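Glyco_hydro_cc domain-containing protein (Cryptococcus neoformans, PDB 6UBC) probably binds beta-1,3-glucan-type oligosaccharides, as a subgroup VII member of glycoside hydrolase family GH128. Local coordinates at residues D289-W294 with S330-S335; M241-G246 with A253-A258. One frame throughout, in Å; residues are numbered along the deposited sequence.

Contact 1. Residues D289-W294 with S330-S335; sequences DAASLW and SQISTS
The indole N-H of Trp294, on helix 287-298, reaches across to the chain leaving helix 324-331 and makes the one hydrogen bond between the two segments, Trp294 NE1 to Thr334 O at 2.8 Å. The bond is bent, with an N-H...O angle of 151°, and the carbonyl oxygen sits a little out of the indole plane, by 17°, near the nitrogen edge of the ring. CG of Trp294 lies anti to the backbone N (chi1 174°), which carries the ring off the helix toward the loop. The backbone N-H groups of Ser333 and Thr334 donate hydrogen bonds to the carboxylate of Asp295, the residue after Trp294.

The apolar part centres on Ile332, the first residue to leave helical geometry after helix 324-331. Its CG2 methyl fits between two side chains one helical turn apart: it lies 3.7 Å from Trp294 CD1, approaching the ring at a slant, and 3.8 Å from Ala291 CB. Ile332 CD1, at the end of the other branch, comes to 4.0 Å from Trp294 NE1. Toward the exposed Gln331, Ala291 CB meets Gln331 CB at 3.8 Å, so the aliphatic base of the glutamine extends the apolar seam.

Phe328 packs edge-to-face with the indole. A buried tryptophan thus has its one polar side-chain atom paired with a backbone carbonyl while methyl groups fill in beside it, tying the loop's course to the helix.

Contact 2. Residues M241-G246 with A253-A258; sequences MLWGAG and ASRLSA
Arg255 lays the end of its side chain over one face of the Trp243 indole in the beta-alpha loop between strand 237-241 and helix 250-260 of the (beta/alpha)8-type barrel expected of this glycoside hydrolase family. The cation-pi contact is off-centre: Arg255 CZ stands 5.0 Å from the centroid of the five-membered ring of Trp243, and Arg255 NH1 lies over the rim, 3.7 Å from Trp243 CD1. Ring and guanidinium are not stacked flat but inclined by 41°. The arginine gets there by an extended chain from CG to NE, its CD passing 4.0 Å from Trp243 CB, and Asn226 OD1 accepts a hydrogen bond from NE, which helps fix the group's rotation.

One residue on, Leu256 faces the loop. Its two methyls divide the work: CD1 meets Leu242 CD1 at 3.8 Å, the two leucines crossing at a slant, while CD2 turns to the backbone of Ala245 and Gly246. A chi1 of 172° swings the branch of Leu256 away from its own amide and into the bend of the loop. Gly246 has a positive phi of 93° and leaves room there for the methyl. Leu256 CD2 approaches Ala245 O to 3.3 Å, closely for a methyl against a carbonyl oxygen.

Contact 2 comes first along the chain and closes before contact 1 opens; their centres lie about 16 Å apart. Helix 287-298 connects them. One side of this helix faces the partner segment of contact 1, while Leu293 turns to the loop after strand 237-241, where Leu293 CD2 packs 3.6 Å from Ala245 CA and 4.1 Å from Leu242 CD2. Strand 237-241 pairs in parallel with 268-270, and that in turn with 307-309, so both contacts belong to the helical layer and loops around neighbouring strands of the same sheet. Contact 2 is local to one strand-loop-helix connection, contact 1 ties helix 287-298 to the chain after helix 324-331, and Leu293 links the two.

Contact 1. Residues D289-W294 with S330-S335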
ATOM      1  N   ASP A 289      18.352  -3.205  10.608  1.00 27.03           N
ATOM      2  CA  ASP A 289      18.262  -4.380   9.703  1.00 28.12           C
ATOM      3  C   ASP A 289      17.472  -3.978   8.450  1.00 25.81           C
ATOM      4  O   ASP A 289      17.840  -4.374   7.308  1.00 28.12           O
ATOM      5  CB  ASP A 289      17.603  -5.587  10.361  1.00 29.14           C
ATOM      6  CG  ASP A 289      18.455  -6.042  11.544  1.00 33.47           C
ATOM      7  OD1 ASP A 289      19.646  -5.903  11.439  1.00 34.79           O
ATOM      8  OD2 ASP A 289      17.918  -6.419  12.571  1.00 35.41           O
ATOM      9  N   ALA A 290      16.416  -3.175   8.635  1.00 25.38           N
ATOM     10  CA  ALA A 290      15.570  -2.856   7.461  1.00 24.01           C
ATOM     11  C   ALA A 290      16.332  -1.941   6.498  1.00 24.95           C
ATOM     12  O   ALA A 290      16.180  -2.070   5.228  1.00 25.61           O
ATOM     13  CB  ALA A 290      14.290  -2.236   7.910  1.00 22.30           C
ATOM     14  N   ALA A 291      17.073  -0.995   7.071  1.00 24.45           N
ATOM     15  CA  ALA A 291      17.827  -0.008   6.271  1.00 24.60           C
ATOM     16  C   ALA A 291      18.818  -0.759   5.377  1.00 24.78           C
ATOM     17  O   ALA A 291      18.876  -0.488   4.183  1.00 25.70           O
ATOM     18  CB  ALA A 291      18.518   0.972   7.182  1.00 25.17           C
ATOM     19  N   SER A 292      19.600  -1.665   5.974  1.00 26.05           N
ATOM     20  CA  SER A 292      20.611  -2.466   5.255  1.00 26.81           C
ATOM     21  C   SER A 292      19.927  -3.289   4.146  1.00 27.02           C
ATOM     22  O   SER A 292      20.457  -3.293   3.027  1.00 26.08           O
ATOM     23  CB  SER A 292      21.429  -3.327   6.181  1.00 29.79           C
ATOM     24  OG  SER A 292      22.376  -4.013   5.347  1.00 31.92           O
ATOM     25  N   LEU A 293      18.763  -3.911   4.395  1.00 24.58           N
ATOM     26  CA  LEU A 293      18.070  -4.756   3.383  1.00 24.84           C
ATOM     27  C   LEU A 293      17.550  -3.877   2.237  1.00 24.06           C
ATOM     28  O   LEU A 293      17.675  -4.258   1.083  1.00 25.46           O
ATOM     29  CB  LEU A 293      16.946  -5.531   4.064  1.00 26.72           C
ATOM     30  CG  LEU A 293      16.175  -6.479   3.157  1.00 27.51           C
ATOM     31  CD1 LEU A 293      17.120  -7.478   2.533  1.00 29.76           C
ATOM     32  CD2 LEU A 293      15.094  -7.218   3.980  1.00 31.20           C
ATOM     33  N   TRP A 294      16.944  -2.737   2.592  1.00 23.29           N
ATOM     34  CA  TRP A 294      16.467  -1.740   1.627  1.00 23.69           C
ATOM     35  C   TRP A 294      17.623  -1.383   0.679  1.00 23.51           C
ATOM     36  O   TRP A 294      17.482  -1.524  -0.544  1.00 22.50           O
ATOM     37  CB  TRP A 294      15.946  -0.528   2.403  1.00 23.18           C
ATOM     38  CG  TRP A 294      15.587   0.584   1.469  1.00 23.14           C
ATOM     39  CD1 TRP A 294      16.451   1.527   1.024  1.00 24.25           C
ATOM     40  CD2 TRP A 294      14.301   0.898   0.892  1.00 22.70           C
ATOM     41  NE1 TRP A 294      15.794   2.392   0.199  1.00 23.11           N
ATOM     42  CE2 TRP A 294      14.483   2.033   0.088  1.00 22.30           C
ATOM     43  CE3 TRP A 294      13.004   0.354   0.991  1.00 25.21           C
ATOM     44  CZ2 TRP A 294      13.447   2.617  -0.632  1.00 23.09           C
ATOM     45  CZ3 TRP A 294      11.971   0.914   0.273  1.00 24.65           C
ATOM     46  CH2 TRP A 294      12.192   2.049  -0.522  1.00 24.11           C
ATOM     47  N   SER A 330      16.973   8.265   7.948  1.00 27.83           N
ATOM     48  CA  SER A 330      18.313   8.726   8.361  1.00 31.29           C
ATOM     49  C   SER A 330      19.379   7.722   7.963  1.00 32.22           C
ATOM     50  O   SER A 330      20.449   8.173   7.492  1.00 31.43           O
ATOM     51  CB  SER A 330      18.367   8.970   9.819  1.00 32.48           C
ATOM     52  OG  SER A 330      17.584  10.100  10.055  1.00 34.60           O
ATOM     53  N   GLN A 331      19.100   6.436   8.097  1.00 27.62           N
ATOM     54  CA  GLN A 331      20.091   5.327   7.918  1.00 27.85           C
ATOM     55  C   GLN A 331      20.232   4.829   6.476  1.00 26.76           C
ATOM     56  O   GLN A 331      21.305   4.404   6.143  1.00 30.27           O
ATOM     57  CB  GLN A 331      19.726   4.185   8.845  1.00 30.37           C
ATOM     58  CG  GLN A 331      19.848   4.666  10.303  1.00 34.31           C
ATOM     59  CD  GLN A 331      19.567   3.576  11.320  1.00 37.63           C
ATOM     60  OE1 GLN A 331      19.909   2.411  11.108  1.00 37.75           O
ATOM     61  NE2 GLN A 331      18.980   3.975  12.447  1.00 34.05           N
ATOM     62  N   ILE A 332      19.232   4.931   5.628  1.00 26.08           N
ATOM     63  CA  ILE A 332      19.317   4.449   4.219  1.00 25.81           C
ATOM     64  C   ILE A 332      20.185   5.392   3.396  1.00 27.66           C
ATOM     65  O   ILE A 332      20.206   6.586   3.642  1.00 26.77           O
ATOM     66  CB  ILE A 332      17.954   4.226   3.541  1.00 26.39           C
ATOM     67  CG1 ILE A 332      17.086   5.499   3.523  1.00 26.94           C
ATOM     68  CG2 ILE A 332      17.253   3.113   4.256  1.00 26.31           C
ATOM     69  CD1 ILE A 332      15.697   5.254   3.049  1.00 27.40           C
ATOM     70  N   SER A 333      20.864   4.816   2.392  1.00 26.55           N
ATOM     71  CA  SER A 333      21.727   5.590   1.472  1.00 26.90           C
ATOM     72  C   SER A 333      20.939   5.993   0.245  1.00 26.45           C
ATOM     73  O   SER A 333      21.306   6.997  -0.389  1.00 26.71           O
ATOM     74  CB  SER A 333      23.015   4.845   1.181  1.00 25.75           C
ATOM     75  OG  SER A 333      23.857   4.933   2.354  1.00 24.80           O
ATOM     76  N   THR A 334      19.989   5.188  -0.185  1.00 26.71           N
ATOM     77  CA  THR A 334      19.122   5.499  -1.364  1.00 27.39           C
ATOM     78  C   THR A 334      17.712   5.749  -0.860  1.00 27.02           C
ATOM     79  O   THR A 334      17.152   4.811  -0.219  1.00 24.53           O
ATOM     80  CB  THR A 334      19.118   4.361  -2.387  1.00 31.35           C
ATOM     81  OG1 THR A 334      20.464   4.286  -2.864  1.00 30.50           O
ATOM     82  CG2 THR A 334      18.118   4.570  -3.507  1.00 31.26           C
ATOM     83  N   SER A 335      17.168   6.948  -1.042  1.00 26.93           N
ATOM     84  CA  SER A 335      15.845   7.271  -0.440  1.00 27.91           C
ATOM     85  C   SER A 335      14.747   6.657  -1.317  1.00 26.35           C
ATOM     86  O   SER A 335      15.018   6.152  -2.442  1.00 26.11           O
ATOM     87  CB  SER A 335      15.588   8.741  -0.123  1.00 30.71           C
ATOM     88  OG  SER A 335      14.434   8.859   0.799  1.00 30.27           O
TER

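Contact 2. Residues M241-G246 with A253-A258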
ATOM      1  N   MET A 241       6.836  -6.352  -4.742  1.00 22.89           N
ATOM      2  CA  MET A 241       6.949  -6.014  -3.307  1.00 23.68           C
ATOM      3  C   MET A 241       7.948  -6.914  -2.604  1.00 24.19           C
ATOM      4  O   MET A 241       8.071  -8.088  -2.985  1.00 24.76           O
ATOM      5  CB  MET A 241       5.595  -6.180  -2.618  1.00 22.87           C
ATOM      6  CG  MET A 241       5.629  -5.937  -1.148  1.00 22.64           C
ATOM      7  SD  MET A 241       3.980  -5.508  -0.525  1.00 23.26           S
ATOM      8  CE  MET A 241       4.354  -5.375   1.233  1.00 21.19           C
ATOM      9  N   LEU A 242       8.695  -6.323  -1.669  1.00 22.53           N
ATOM     10  CA  LEU A 242       9.473  -7.101  -0.666  1.00 23.32           C
ATOM     11  C   LEU A 242       8.805  -6.937   0.688  1.00 22.34           C
ATOM     12  O   LEU A 242       8.941  -5.863   1.316  1.00 21.67           O
ATOM     13  CB  LEU A 242      10.950  -6.687  -0.657  1.00 22.84           C
ATOM     14  CG  LEU A 242      11.799  -7.477   0.326  1.00 25.92           C
ATOM     15  CD1 LEU A 242      11.642  -8.981   0.117  1.00 24.97           C
ATOM     16  CD2 LEU A 242      13.258  -7.066   0.279  1.00 26.51           C
ATOM     17  N   TRP A 243       8.106  -7.980   1.135  1.00 24.10           N
ATOM     18  CA  TRP A 243       7.262  -7.905   2.347  1.00 23.31           C
ATOM     19  C   TRP A 243       8.119  -7.725   3.605  1.00 23.67           C
ATOM     20  O   TRP A 243       7.797  -6.857   4.484  1.00 23.85           O
ATOM     21  CB  TRP A 243       6.417  -9.183   2.427  1.00 22.93           C
ATOM     22  CG  TRP A 243       5.415  -9.255   3.532  1.00 22.32           C
ATOM     23  CD1 TRP A 243       4.107  -8.906   3.510  1.00 23.00           C
ATOM     24  CD2 TRP A 243       5.677  -9.702   4.880  1.00 24.91           C
ATOM     25  NE1 TRP A 243       3.513  -9.161   4.720  1.00 24.82           N
ATOM     26  CE2 TRP A 243       4.454  -9.638   5.583  1.00 24.12           C
ATOM     27  CE3 TRP A 243       6.806 -10.201   5.525  1.00 27.73           C
ATOM     28  CZ2 TRP A 243       4.328 -10.054   6.896  1.00 25.24           C
ATOM     29  CZ3 TRP A 243       6.676 -10.622   6.837  1.00 28.84           C
ATOM     30  CH2 TRP A 243       5.458 -10.520   7.506  1.00 26.74           C
ATOM     31  N   GLY A 244       9.213  -8.465   3.672  1.00 23.90           N
ATOM     32  CA  GLY A 244      10.028  -8.490   4.885  1.00 23.04           C
ATOM     33  C   GLY A 244      11.423  -9.050   4.683  1.00 25.41           C
ATOM     34  O   GLY A 244      11.980  -9.011   3.562  1.00 26.51           O
ATOM     35  N   ALA A 245      12.010  -9.371   5.828  1.00 26.50           N
ATOM     36  CA  ALA A 245      13.439  -9.701   5.994  1.00 29.92           C
ATOM     37  C   ALA A 245      13.583 -11.216   5.842  1.00 34.48           C
ATOM     38  O   ALA A 245      14.707 -11.693   5.794  1.00 35.23           O
ATOM     39  CB  ALA A 245      13.936  -9.213   7.343  1.00 29.36           C
ATOM     40  N   GLY A 246      12.465 -11.929   5.799  1.00 34.59           N
ATOM     41  CA  GLY A 246      12.478 -13.370   5.456  1.00 40.29           C
ATOM     42  C   GLY A 246      12.570 -14.293   6.672  1.00 37.49           C
ATOM     43  O   GLY A 246      13.002 -15.427   6.443  1.00 47.41           O
ATOM     44  N   ALA A 253       9.967 -16.012   4.236  1.00 32.91           N
ATOM     45  CA  ALA A 253      11.157 -16.621   3.604  1.00 32.98           C
ATOM     46  C   ALA A 253      10.973 -16.783   2.090  1.00 32.51           C
ATOM     47  O   ALA A 253      11.877 -16.439   1.309  1.00 30.01           O
ATOM     48  CB  ALA A 253      11.506 -17.925   4.315  1.00 35.16           C
ATOM     49  N   SER A 254       9.853 -17.340   1.656  1.00 29.45           N
ATOM     50  CA  SER A 254       9.544 -17.575   0.232  1.00 31.54           C
ATOM     51  C   SER A 254       9.527 -16.245  -0.554  1.00 28.84           C
ATOM     52  O   SER A 254       9.972 -16.188  -1.720  1.00 28.07           O
ATOM     53  CB  SER A 254       8.166 -18.231   0.173  1.00 32.28           C
ATOM     54  OG  SER A 254       7.890 -18.407  -1.173  1.00 41.16           O
ATOM     55  N   ARG A 255       8.932 -15.187   0.043  1.00 28.18           N
ATOM     56  CA  ARG A 255       8.830 -13.867  -0.658  1.00 26.12           C
ATOM     57  C   ARG A 255      10.206 -13.242  -0.838  1.00 27.41           C
ATOM     58  O   ARG A 255      10.451 -12.685  -1.929  1.00 28.04           O
ATOM     59  CB  ARG A 255       7.884 -12.969   0.133  1.00 25.58           C
ATOM     60  CG  ARG A 255       6.447 -13.400  -0.103  1.00 25.21           C
ATOM     61  CD  ARG A 255       5.474 -12.705   0.813  1.00 24.90           C
ATOM     62  NE  ARG A 255       4.092 -12.930   0.443  1.00 26.15           N
ATOM     63  CZ  ARG A 255       3.021 -12.696   1.172  1.00 25.94           C
ATOM     64  NH1 ARG A 255       3.072 -12.237   2.401  1.00 24.95           N
ATOM     65  NH2 ARG A 255       1.845 -12.926   0.633  1.00 26.95           N
ATOM     66  N   LEU A 256      11.058 -13.292   0.176  1.00 26.85           N
ATOM     67  CA  LEU A 256      12.419 -12.685   0.066  1.00 30.35           C
ATOM     68  C   LEU A 256      13.178 -13.451  -1.023  1.00 31.73           C
ATOM     69  O   LEU A 256      13.771 -12.866  -1.931  1.00 29.18           O
ATOM     70  CB  LEU A 256      13.111 -12.789   1.423  1.00 30.50           C
ATOM     71  CG  LEU A 256      14.589 -12.382   1.399  1.00 33.20           C
ATOM     72  CD1 LEU A 256      14.745 -10.911   1.047  1.00 31.18           C
ATOM     73  CD2 LEU A 256      15.228 -12.698   2.725  1.00 34.44           C
ATOM     74  N   SER A 257      13.049 -14.769  -1.007  1.00 36.21           N
ATOM     75  CA  SER A 257      13.794 -15.602  -1.960  1.00 36.26           C
ATOM     76  C   SER A 257      13.300 -15.321  -3.384  1.00 35.81           C
ATOM     77  O   SER A 257      14.147 -15.099  -4.314  1.00 34.11           O
ATOM     78  CB  SER A 257      13.729 -17.043  -1.490  1.00 37.77           C
ATOM     79  OG  SER A 257      14.191 -17.814  -2.542  1.00 45.04           O
ATOM     80  N   ALA A 258      11.993 -15.121  -3.584  1.00 34.54           N
ATOM     81  CA  ALA A 258      11.456 -14.801  -4.927  1.00 33.80           C
ATOM     82  C   ALA A 258      11.977 -13.411  -5.361  1.00 32.42           C
ATOM     83  O   ALA A 258      12.208 -13.171  -6.582  1.00 30.06           O
ATOM     84  CB  ALA A 258       9.937 -14.892  -4.932  1.00 33.82           C
TER